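Local atomic coordinates of inositol monophosphatase (Zymomonas mobilis, PDB entry 4N81), a protein that probably hydrolyses phosphate monoesters such as inositol monophosphates with the help of magnesium. Residues Tyr6-Ala17 and Ile105-Leu115; Ile142-His152 and Leu193-Val201. All coordinates share one frame; numbering follows the deposited sequence.

Contact 1: Tyr6-Ala17 and Ile105-Leu115; sequences YEDDIRLAHRLA and IALVEDGRPVL
The ring of Y6 reaches over the hairpin formed by strands 105-109 and 112-115, where its CE2 lies 3.7 Å from CG2 of V114 and its CD2 4.0 Å from CD2 of L107. Both methyls approach the ring obliquely. At its far end the phenol OH donates a 2.8 Å hydrogen bond to OE1 of E109, which lies in the plane of the ring at its edge; the hydroxyl meets that oxygen from above the carboxylate plane, with ring and carboxylate turned 51° apart. Tyrosine suits this N-cap position because it pairs an apolar flank with a polar tip. A phenylalanine here would probably leave OE1 of E109 without the hydroxyl that bonds it. One turn on, the methylene of D9 packs against CD1 of L115 at 3.7 Å, while its buried carboxylate forms salt bridges with R62 and R81. L115 holds its CG anti to the backbone N (chi1 175°), extending its two methyls toward the helix: CD1 serves D9 and I10, and CD2 lies 3.8 Å from CB of A13. The backbones draw closest at A13 and I105, CA to CA 6.7 Å, where the small alanine lets the helix approach the strand. CD1 of I105 reaches CB of A17 at 3.7 Å and also touches CB of L16. A classic beta bulge, in which N of V114 and N of L115 both bond to O of L107, lets V114 and L115 both turn toward the helix. Helix 7-17 runs at 150° to strand 105-109, nearly antiparallel, and nearly at a right angle to strand 112-115. Helix 42-61 packs against L12 and L16, while strands 81-86 and 125-130 flank the hairpin in the same sheet.

Contact 2: Ile142-His152 and Leu193-Val201; sequences IHTRSCPALDH and LSLGHCDLV
A Schellman motif ends the helix that runs into L193-S194, and the connection I142-H152 passes directly across it. G196 takes the positive phi of the motif and comes within 4.1 Å of T144, CA to CA; a beta carbon on G196 would clash with O of H143, so glycine suits both the turn and the crossing. On one flank, CG2 of I142 meets CD2 of L195 at 3.6 Å. R145 then stretches along the turn, extended from CG to NE, and grips D199 side-on: NE donates to OD2 at 2.8 Å, nearly straight at 171°, and NH2 to OD1 at 3.0 Å. One guanidinium face lies over the backbone of H197 and C198. C147 sets its CB beside the same carboxylate, and farther along CD2 of L150 packs on CD1 of L200 at 3.6 Å. Water 2 joins N of R145 to O of L193 and O of C198, while water 3 links O of R145 to OD2 of D199. With N of L154 and water 5 also donating to OD1, the buried carboxylate is probably held ionised, its charge balanced by R145 and stabilised by several donors, and its rotation fixed.

In the fold
Contact 1 is the more buried of the two and lies in the half of the chain built on the seven-stranded sheet, packing the first helix on a hairpin. Contact 2, partly buried, belongs to the five-stranded sheet: its connection leaves strand 140-141 at the edge of the larger sheet and leads to strand 154-157, beside strand 200-203. Their centres are 26 Å apart and no element is shared. Methyl groups dominate contact 1, with one polar bond at its end; a salt bridge and bridging waters carry contact 2. The second subunit packs on R145 and H197 of contact 2, whereas no other chain of the assembly touches contact 1.

Contact 1: Tyr6-Ala17 and Ile105-Leu115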
loop_
_atom_site.group_PDB
_atom_site.type_symbol
_atom_site.label_atom_id
_atom_site.label_comp_id
_atom_site.label_asym_id
_atom_site.label_seq_id
_atom_site.Cartn_x
_atom_site.Cartn_y
_atom_site.Cartn_z
ATOM N N TYR A 6 8.213 -16.166 27.865
ATOM C CA TYR A 6 8.425 -16.710 26.513
ATOM C C TYR A 6 9.770 -16.346 25.863
ATOM O O TYR A 6 9.918 -16.412 24.630
ATOM C CB TYR A 6 7.282 -16.253 25.568
ATOM C CG TYR A 6 5.966 -16.795 26.017
ATOM C CD1 TYR A 6 5.150 -16.062 26.867
ATOM C CD2 TYR A 6 5.553 -18.054 25.624
ATOM C CE1 TYR A 6 3.940 -16.555 27.311
ATOM C CE2 TYR A 6 4.348 -18.565 26.056
ATOM C CZ TYR A 6 3.534 -17.808 26.905
ATOM O OH TYR A 6 2.328 -18.331 27.363
ATOM N N GLU A 7 10.753 -15.938 26.656
ATOM C CA GLU A 7 11.972 -15.371 26.066
ATOM C C GLU A 7 12.612 -16.301 25.015
ATOM O O GLU A 7 13.021 -15.851 23.927
ATOM C CB GLU A 7 12.990 -15.135 27.200
ATOM C CG GLU A 7 14.353 -14.624 26.783
ATOM C CD GLU A 7 15.345 -14.591 27.972
ATOM O OE1 GLU A 7 14.881 -14.439 29.131
ATOM O OE2 GLU A 7 16.581 -14.723 27.745
ATOM N N ASP A 8 12.663 -17.603 25.316
ATOM C CA ASP A 8 13.314 -18.547 24.394
ATOM C C ASP A 8 12.545 -18.678 23.081
ATOM O O ASP A 8 13.135 -18.714 21.973
ATOM C CB ASP A 8 13.410 -19.932 25.028
ATOM C CG ASP A 8 14.563 -20.045 26.013
ATOM O OD1 ASP A 8 15.523 -19.244 25.896
ATOM O OD2 ASP A 8 14.503 -20.937 26.891
ATOM N N ASP A 9 11.214 -18.716 23.215
ATOM C CA ASP A 9 10.341 -18.779 22.050
ATOM C C ASP A 9 10.403 -17.501 21.227
ATOM O O ASP A 9 10.276 -17.540 19.985
ATOM C CB ASP A 9 8.884 -19.062 22.459
ATOM C CG ASP A 9 8.709 -20.463 23.065
ATOM O OD1 ASP A 9 7.861 -20.631 23.975
ATOM O OD2 ASP A 9 9.388 -21.405 22.591
ATOM N N ILE A 10 10.603 -16.366 21.890
ATOM C CA ILE A 10 10.737 -15.104 21.135
ATOM C C ILE A 10 12.020 -15.137 20.309
ATOM O O ILE A 10 12.061 -14.727 19.132
ATOM C CB ILE A 10 10.804 -13.914 22.103
ATOM C CG1 ILE A 10 9.434 -13.660 22.743
ATOM C CG2 ILE A 10 11.216 -12.624 21.394
ATOM C CD1 ILE A 10 9.584 -12.831 24.046
ATOM N N ARG A 11 13.076 -15.687 20.918
ATOM C CA ARG A 11 14.329 -15.757 20.182
ATOM C C ARG A 11 14.215 -16.690 18.949
ATOM O O ARG A 11 14.667 -16.373 17.832
ATOM C CB ARG A 11 15.455 -16.219 21.136
ATOM C CG ARG A 11 16.824 -16.296 20.463
ATOM C CD ARG A 11 17.912 -16.746 21.501
ATOM N NE ARG A 11 17.591 -16.276 22.854
ATOM C CZ ARG A 11 17.291 -17.076 23.879
ATOM N NH1 ARG A 11 17.287 -18.399 23.711
ATOM N NH2 ARG A 11 17.007 -16.560 25.075
ATOM N N LEU A 12 13.548 -17.825 19.149
ATOM C CA LEU A 12 13.318 -18.728 18.027
ATOM C C LEU A 12 12.460 -18.016 16.961
ATOM O O LEU A 12 12.718 -18.119 15.767
ATOM C CB LEU A 12 12.548 -19.963 18.514
ATOM C CG LEU A 12 12.246 -21.059 17.477
ATOM C CD1 LEU A 12 13.529 -21.415 16.749
ATOM C CD2 LEU A 12 11.637 -22.331 18.125
ATOM N N ALA A 13 11.483 -17.231 17.401
ATOM C CA ALA A 13 10.556 -16.615 16.452
ATOM C C ALA A 13 11.307 -15.626 15.563
ATOM O O ALA A 13 11.096 -15.581 14.329
ATOM C CB ALA A 13 9.403 -15.941 17.203
ATOM N N HIS A 14 12.241 -14.890 16.154
ATOM C CA HIS A 14 13.079 -14.009 15.353
ATOM C C HIS A 14 13.923 -14.781 14.374
ATOM O O HIS A 14 14.137 -14.333 13.223
ATOM C CB HIS A 14 14.037 -13.203 16.257
ATOM C CG HIS A 14 13.387 -11.998 16.878
ATOM N ND1 HIS A 14 12.991 -10.908 16.136
ATOM C CD2 HIS A 14 13.040 -11.724 18.161
ATOM C CE1 HIS A 14 12.435 -10.008 16.933
ATOM N NE2 HIS A 14 12.443 -10.482 18.170
ATOM N N ARG A 15 14.406 -15.947 14.815
ATOM C CA ARG A 15 15.207 -16.755 13.879
ATOM C C ARG A 15 14.379 -17.249 12.687
ATOM O O ARG A 15 14.836 -17.219 11.532
ATOM C CB ARG A 15 15.896 -17.928 14.635
ATOM C CG ARG A 15 16.549 -18.976 13.725
ATOM C CD ARG A 15 17.813 -19.628 14.332
ATOM N NE ARG A 15 17.603 -20.831 15.149
ATOM C CZ ARG A 15 17.423 -20.827 16.475
ATOM N NH1 ARG A 15 17.371 -19.670 17.141
ATOM N NH2 ARG A 15 17.260 -21.975 17.139
ATOM N N LEU A 16 13.125 -17.623 12.958
ATOM C CA LEU A 16 12.248 -18.071 11.886
ATOM C C LEU A 16 11.971 -16.914 10.943
ATOM O O LEU A 16 11.965 -17.073 9.716
ATOM C CB LEU A 16 10.935 -18.607 12.468
ATOM C CG LEU A 16 11.090 -19.823 13.407
ATOM C CD1 LEU A 16 9.725 -20.166 13.954
ATOM C CD2 LEU A 16 11.670 -21.037 12.692
ATOM N N ALA A 17 11.790 -15.719 11.500
ATOM C CA ALA A 17 11.512 -14.594 10.615
ATOM C C ALA A 17 12.707 -14.280 9.735
ATOM O O ALA A 17 12.527 -13.955 8.528
ATOM C CB ALA A 17 11.044 -13.331 11.386
ATOM N N ILE A 105 4.476 -14.999 12.159
ATOM C CA ILE A 105 4.794 -16.184 12.967
ATOM C C ILE A 105 4.062 -16.037 14.310
ATOM O O ILE A 105 4.148 -14.990 14.965
ATOM C CB ILE A 105 6.314 -16.223 13.202
ATOM C CG1 ILE A 105 7.044 -16.427 11.853
ATOM C CG2 ILE A 105 6.705 -17.296 14.295
ATOM C CD1 ILE A 105 8.434 -15.848 11.811
ATOM N N ALA A 106 3.413 -17.087 14.775
ATOM C CA ALA A 106 2.739 -16.963 16.054
ATOM C C ALA A 106 2.922 -18.232 16.848
ATOM O O ALA A 106 3.085 -19.297 16.261
ATOM C CB ALA A 106 1.270 -16.707 15.827
ATOM N N LEU A 107 2.941 -18.096 18.180
ATOM C CA LEU A 107 2.833 -19.255 19.084
ATOM C C LEU A 107 1.463 -19.138 19.768
ATOM O O LEU A 107 1.099 -18.050 20.238
ATOM C CB LEU A 107 3.921 -19.208 20.162
ATOM C CG LEU A 107 3.837 -20.298 21.241
ATOM C CD1 LEU A 107 3.833 -21.703 20.600
ATOM C CD2 LEU A 107 5.001 -20.166 22.255
ATOM N N VAL A 108 0.742 -20.270 19.852
ATOM C CA VAL A 108 -0.643 -20.288 20.251
ATOM C C VAL A 108 -0.744 -21.341 21.356
ATOM O O VAL A 108 -0.186 -22.418 21.203
ATOM C CB VAL A 108 -1.522 -20.671 19.041
ATOM C CG1 VAL A 108 -2.932 -20.925 19.468
ATOM C CG2 VAL A 108 -1.503 -19.566 18.003
ATOM N N GLU A 109 -1.396 -21.008 22.470
ATOM C CA GLU A 109 -1.571 -21.975 23.570
ATOM C C GLU A 109 -3.034 -22.085 23.936
ATOM O O GLU A 109 -3.665 -21.058 24.176
ATOM C CB GLU A 109 -0.860 -21.507 24.844
ATOM C CG GLU A 109 0.641 -21.557 24.798
ATOM C CD GLU A 109 1.287 -21.155 26.139
ATOM O OE1 GLU A 109 2.467 -20.788 26.116
ATOM O OE2 GLU A 109 0.632 -21.219 27.201
ATOM N N ASP A 110 -3.538 -23.324 24.042
ATOM C CA ASP A 110 -4.967 -23.541 24.288
ATOM C C ASP A 110 -5.816 -22.728 23.288
ATOM O O ASP A 110 -6.859 -22.152 23.635
ATOM C CB ASP A 110 -5.300 -23.153 25.714
ATOM C CG ASP A 110 -4.410 -23.870 26.730
ATOM O OD1 ASP A 110 -3.987 -23.199 27.678
ATOM O OD2 ASP A 110 -4.106 -25.080 26.577
ATOM N N GLY A 111 -5.320 -22.648 22.061
ATOM C CA GLY A 111 -6.044 -22.026 20.981
ATOM C C GLY A 111 -5.896 -20.506 20.974
ATOM O O GLY A 111 -6.353 -19.883 20.021
ATOM N N ARG A 112 -5.229 -19.914 21.983
ATOM C CA ARG A 112 -5.012 -18.449 22.029
ATOM C C ARG A 112 -3.601 -17.988 21.608
ATOM O O ARG A 112 -2.649 -18.503 22.143
ATOM C CB ARG A 112 -5.260 -17.896 23.446
ATOM C CG ARG A 112 -6.682 -18.149 23.994
ATOM C CD ARG A 112 -7.795 -17.402 23.160
ATOM N NE ARG A 112 -9.117 -17.786 23.710
ATOM C CZ ARG A 112 -9.672 -17.126 24.708
ATOM N NH1 ARG A 112 -9.039 -16.056 25.202
ATOM N NH2 ARG A 112 -10.850 -17.487 25.186
ATOM N N PRO A 113 -3.477 -17.001 20.684
ATOM C CA PRO A 113 -2.110 -16.527 20.411
ATOM C C PRO A 113 -1.478 -15.953 21.648
ATOM O O PRO A 113 -2.123 -15.167 22.351
ATOM C CB PRO A 113 -2.320 -15.384 19.399
ATOM C CG PRO A 113 -3.649 -15.704 18.732
ATOM C CD PRO A 113 -4.488 -16.382 19.814
ATOM N N VAL A 114 -0.217 -16.281 21.882
ATOM C CA VAL A 114 0.513 -15.700 23.013
ATOM C C VAL A 114 1.798 -15.003 22.529
ATOM O O VAL A 114 2.449 -14.276 23.292
ATOM C CB VAL A 114 0.864 -16.736 24.070
ATOM C CG1 VAL A 114 -0.431 -17.354 24.660
ATOM C CG2 VAL A 114 1.760 -17.819 23.460
ATOM N N LEU A 115 2.144 -15.184 21.252
ATOM C CA LEU A 115 3.354 -14.500 20.734
ATOM C C LEU A 115 3.140 -14.295 19.256
ATOM O O LEU A 115 2.607 -15.182 18.617
ATOM C CB LEU A 115 4.575 -15.461 20.960
ATOM C CG LEU A 115 5.992 -15.177 20.471
ATOM C CD1 LEU A 115 6.874 -16.264 21.146
ATOM C CD2 LEU A 115 6.166 -15.276 18.999
#

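Contact 2: Ile142-His152 and Leu193-Val201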
loop_
_atom_site.group_PDB
_atom_site.type_symbol
_atom_site.label_atom_id
_atom_site.label_comp_id
_atom_site.label_asym_id
_atom_site.label_seq_id
_atom_site.Cartn_x
_atom_site.Cartn_y
_atom_site.Cartn_z
ATOM N N ILE A 142 5.966 0.492 21.398
ATOM C CA ILE A 142 5.067 1.321 20.613
ATOM C C ILE A 142 3.676 1.318 21.223
ATOM O O ILE A 142 3.343 0.438 22.034
ATOM C CB ILE A 142 4.981 0.831 19.133
ATOM C CG1 ILE A 142 4.470 -0.620 19.086
ATOM C CG2 ILE A 142 6.386 1.034 18.414
ATOM C CD1 ILE A 142 4.006 -1.040 17.603
ATOM N N HIS A 143 2.876 2.320 20.833
ATOM C CA HIS A 143 1.578 2.535 21.428
ATOM C C HIS A 143 0.545 2.873 20.342
ATOM O O HIS A 143 0.796 3.721 19.487
ATOM C CB HIS A 143 1.663 3.755 22.379
ATOM C CG HIS A 143 2.578 3.528 23.545
ATOM N ND1 HIS A 143 3.900 3.925 23.547
ATOM C CD2 HIS A 143 2.365 2.916 24.734
ATOM C CE1 HIS A 143 4.458 3.577 24.694
ATOM N NE2 HIS A 143 3.547 2.971 25.434
ATOM N N THR A 144 -0.645 2.285 20.480
ATOM C CA THR A 144 -1.791 2.725 19.687
ATOM C C THR A 144 -2.179 4.141 20.157
ATOM O O THR A 144 -1.684 4.613 21.208
ATOM C CB THR A 144 -2.974 1.838 19.874
ATOM O OG1 THR A 144 -3.381 1.851 21.261
ATOM C CG2 THR A 144 -2.641 0.361 19.402
ATOM N N ARG A 145 -2.911 4.861 19.305
ATOM C CA ARG A 145 -3.436 6.171 19.703
ATOM C C ARG A 145 -4.871 6.110 20.103
ATOM O O ARG A 145 -5.605 5.147 19.769
ATOM C CB ARG A 145 -3.293 7.184 18.577
ATOM C CG ARG A 145 -4.235 6.894 17.350
ATOM C CD ARG A 145 -3.935 7.952 16.242
ATOM N NE ARG A 145 -4.787 7.702 15.071
ATOM C CZ ARG A 145 -4.442 8.046 13.828
ATOM N NH1 ARG A 145 -3.327 8.754 13.622
ATOM N NH2 ARG A 145 -5.266 7.749 12.820
ATOM N N SER A 146 -5.287 7.125 20.862
ATOM C CA SER A 146 -6.690 7.222 21.227
ATOM C C SER A 146 -7.463 7.923 20.100
ATOM O O SER A 146 -6.876 8.563 19.233
ATOM C CB SER A 146 -6.889 8.008 22.519
ATOM O OG SER A 146 -6.368 9.305 22.308
ATOM N N CYS A 147 -8.792 7.819 20.136
ATOM C CA CYS A 147 -9.607 8.385 19.063
ATOM C C CYS A 147 -11.002 8.710 19.633
ATOM O O CYS A 147 -11.611 7.874 20.293
ATOM C CB CYS A 147 -9.750 7.343 17.937
ATOM S SG CYS A 147 -10.669 8.068 16.520
ATOM N N PRO A 148 -11.396 9.971 19.571
ATOM C CA PRO A 148 -12.646 10.394 20.236
ATOM C C PRO A 148 -13.949 9.725 19.756
ATOM O O PRO A 148 -14.862 9.532 20.548
ATOM C CB PRO A 148 -12.645 11.912 20.047
ATOM C CG PRO A 148 -11.945 12.135 18.758
ATOM C CD PRO A 148 -10.820 11.051 18.760
ATOM N N ALA A 149 -14.035 9.415 18.455
ATOM C CA ALA A 149 -15.327 9.038 17.847
ATOM C C ALA A 149 -15.043 8.521 16.442
ATOM O O ALA A 149 -14.020 8.882 15.854
ATOM C CB ALA A 149 -16.265 10.271 17.739
ATOM N N LEU A 150 -16.002 7.804 15.844
ATOM C CA LEU A 150 -15.813 7.304 14.475
ATOM C C LEU A 150 -15.577 8.376 13.458
ATOM O O LEU A 150 -14.794 8.185 12.544
ATOM C CB LEU A 150 -17.059 6.553 14.018
ATOM C CG LEU A 150 -17.343 5.282 14.787
ATOM C CD1 LEU A 150 -18.607 4.586 14.128
ATOM C CD2 LEU A 150 -16.116 4.355 14.714
ATOM N N ASP A 151 -16.181 9.546 13.652
ATOM C CA ASP A 151 -16.027 10.574 12.627
ATOM C C ASP A 151 -14.621 11.192 12.626
ATOM O O ASP A 151 -14.315 12.046 11.793
ATOM C CB ASP A 151 -17.155 11.618 12.643
ATOM C CG ASP A 151 -17.227 12.419 13.941
ATOM O OD1 ASP A 151 -16.340 12.316 14.813
ATOM O OD2 ASP A 151 -18.207 13.175 14.091
ATOM N N HIS A 152 -13.783 10.804 13.592
ATOM C CA HIS A 152 -12.350 11.138 13.570
ATOM C C HIS A 152 -11.442 9.982 13.217
ATOM O O HIS A 152 -10.194 10.141 13.091
ATOM C CB HIS A 152 -11.894 11.736 14.913
ATOM C CG HIS A 152 -12.454 13.098 15.180
ATOM N ND1 HIS A 152 -11.926 14.244 14.632
ATOM C CD2 HIS A 152 -13.520 13.485 15.913
ATOM C CE1 HIS A 152 -12.655 15.279 15.010
ATOM N NE2 HIS A 152 -13.614 14.847 15.813
ATOM N N LEU A 193 -1.776 0.109 12.727
ATOM C CA LEU A 193 -2.693 0.461 13.840
ATOM C C LEU A 193 -1.921 0.347 15.176
ATOM O O LEU A 193 -2.109 1.222 16.063
ATOM C CB LEU A 193 -3.947 -0.471 13.817
ATOM C CG LEU A 193 -4.938 -0.283 15.009
ATOM C CD1 LEU A 193 -6.382 -0.717 14.542
ATOM C CD2 LEU A 193 -4.586 -1.160 16.221
ATOM N N SER A 194 -0.990 -0.643 15.290
ATOM C CA SER A 194 -0.233 -0.809 16.553
ATOM C C SER A 194 0.740 0.347 16.757
ATOM O O SER A 194 1.078 0.675 17.877
ATOM C CB SER A 194 0.568 -2.134 16.537
ATOM O OG SER A 194 -0.379 -3.174 16.312
ATOM N N LEU A 195 1.210 0.941 15.652
ATOM C CA LEU A 195 2.124 2.092 15.722
ATOM C C LEU A 195 1.361 3.381 15.979
ATOM O O LEU A 195 1.969 4.449 16.199
ATOM C CB LEU A 195 2.906 2.237 14.410
ATOM C CG LEU A 195 3.984 1.177 14.192
ATOM C CD1 LEU A 195 4.322 1.229 12.701
ATOM C CD2 LEU A 195 5.256 1.549 15.051
ATOM N N GLY A 196 0.039 3.319 15.956
ATOM C CA GLY A 196 -0.711 4.562 16.174
ATOM C C GLY A 196 -1.036 5.411 14.940
ATOM O O GLY A 196 -1.226 6.637 15.040
ATOM N N HIS A 197 -1.016 4.796 13.751
ATOM C CA HIS A 197 -1.333 5.549 12.507
ATOM C C HIS A 197 -2.648 5.144 11.866
ATOM O O HIS A 197 -3.023 5.692 10.829
ATOM C CB HIS A 197 -0.204 5.315 11.476
ATOM C CG HIS A 197 1.154 5.641 12.008
ATOM N ND1 HIS A 197 1.470 6.887 12.512
ATOM C CD2 HIS A 197 2.276 4.895 12.101
ATOM C CE1 HIS A 197 2.732 6.885 12.918
ATOM N NE2 HIS A 197 3.248 5.689 12.666
ATOM N N CYS A 198 -3.391 4.218 12.509
ATOM C CA CYS A 198 -4.654 3.765 11.944
ATOM C C CYS A 198 -5.573 3.553 13.172
ATOM O O CYS A 198 -5.034 3.185 14.212
ATOM C CB CYS A 198 -4.396 2.349 11.248
ATOM S SG CYS A 198 -5.795 1.828 10.439
ATOM N N ASP A 199 -6.907 3.740 13.092
ATOM C CA ASP A 199 -7.720 3.544 14.320
ATOM C C ASP A 199 -8.542 2.285 14.336
ATOM O O ASP A 199 -8.829 1.761 15.412
ATOM C CB ASP A 199 -8.680 4.735 14.511
ATOM C CG ASP A 199 -7.907 6.066 14.597
ATOM O OD1 ASP A 199 -7.961 6.876 13.656
ATOM O OD2 ASP A 199 -7.133 6.215 15.572
ATOM N N LEU A 200 -8.973 1.834 13.154
ATOM C CA LEU A 200 -9.805 0.620 13.065
ATOM C C LEU A 200 -9.362 -0.195 11.859
ATOM O O LEU A 200 -9.022 0.370 10.819
ATOM C CB LEU A 200 -11.291 1.038 12.826
ATOM C CG LEU A 200 -11.946 1.700 14.050
ATOM C CD1 LEU A 200 -13.299 2.390 13.655
ATOM C CD2 LEU A 200 -12.230 0.693 15.160
ATOM N N VAL A 201 -9.374 -1.521 11.997
ATOM C CA VAL A 201 -9.296 -2.371 10.834
ATOM C C VAL A 201 -10.461 -3.360 10.973
ATOM O O VAL A 201 -10.656 -3.921 12.038
ATOM C CB VAL A 201 -7.985 -3.178 10.849
ATOM C CG1 VAL A 201 -7.908 -4.064 9.561
ATOM C CG2 VAL A 201 -6.760 -2.256 10.917
HETATM O O HOH W 1 3.893 4.240 18.951
HETATM O O HOH W 2 -3.827 3.249 16.902
HETATM O O HOH W 3 -7.080 4.520 17.591
HETATM O O HOH W 4 -2.982 8.420 10.843
HETATM O O HOH W 5 -7.869 9.484 14.551
#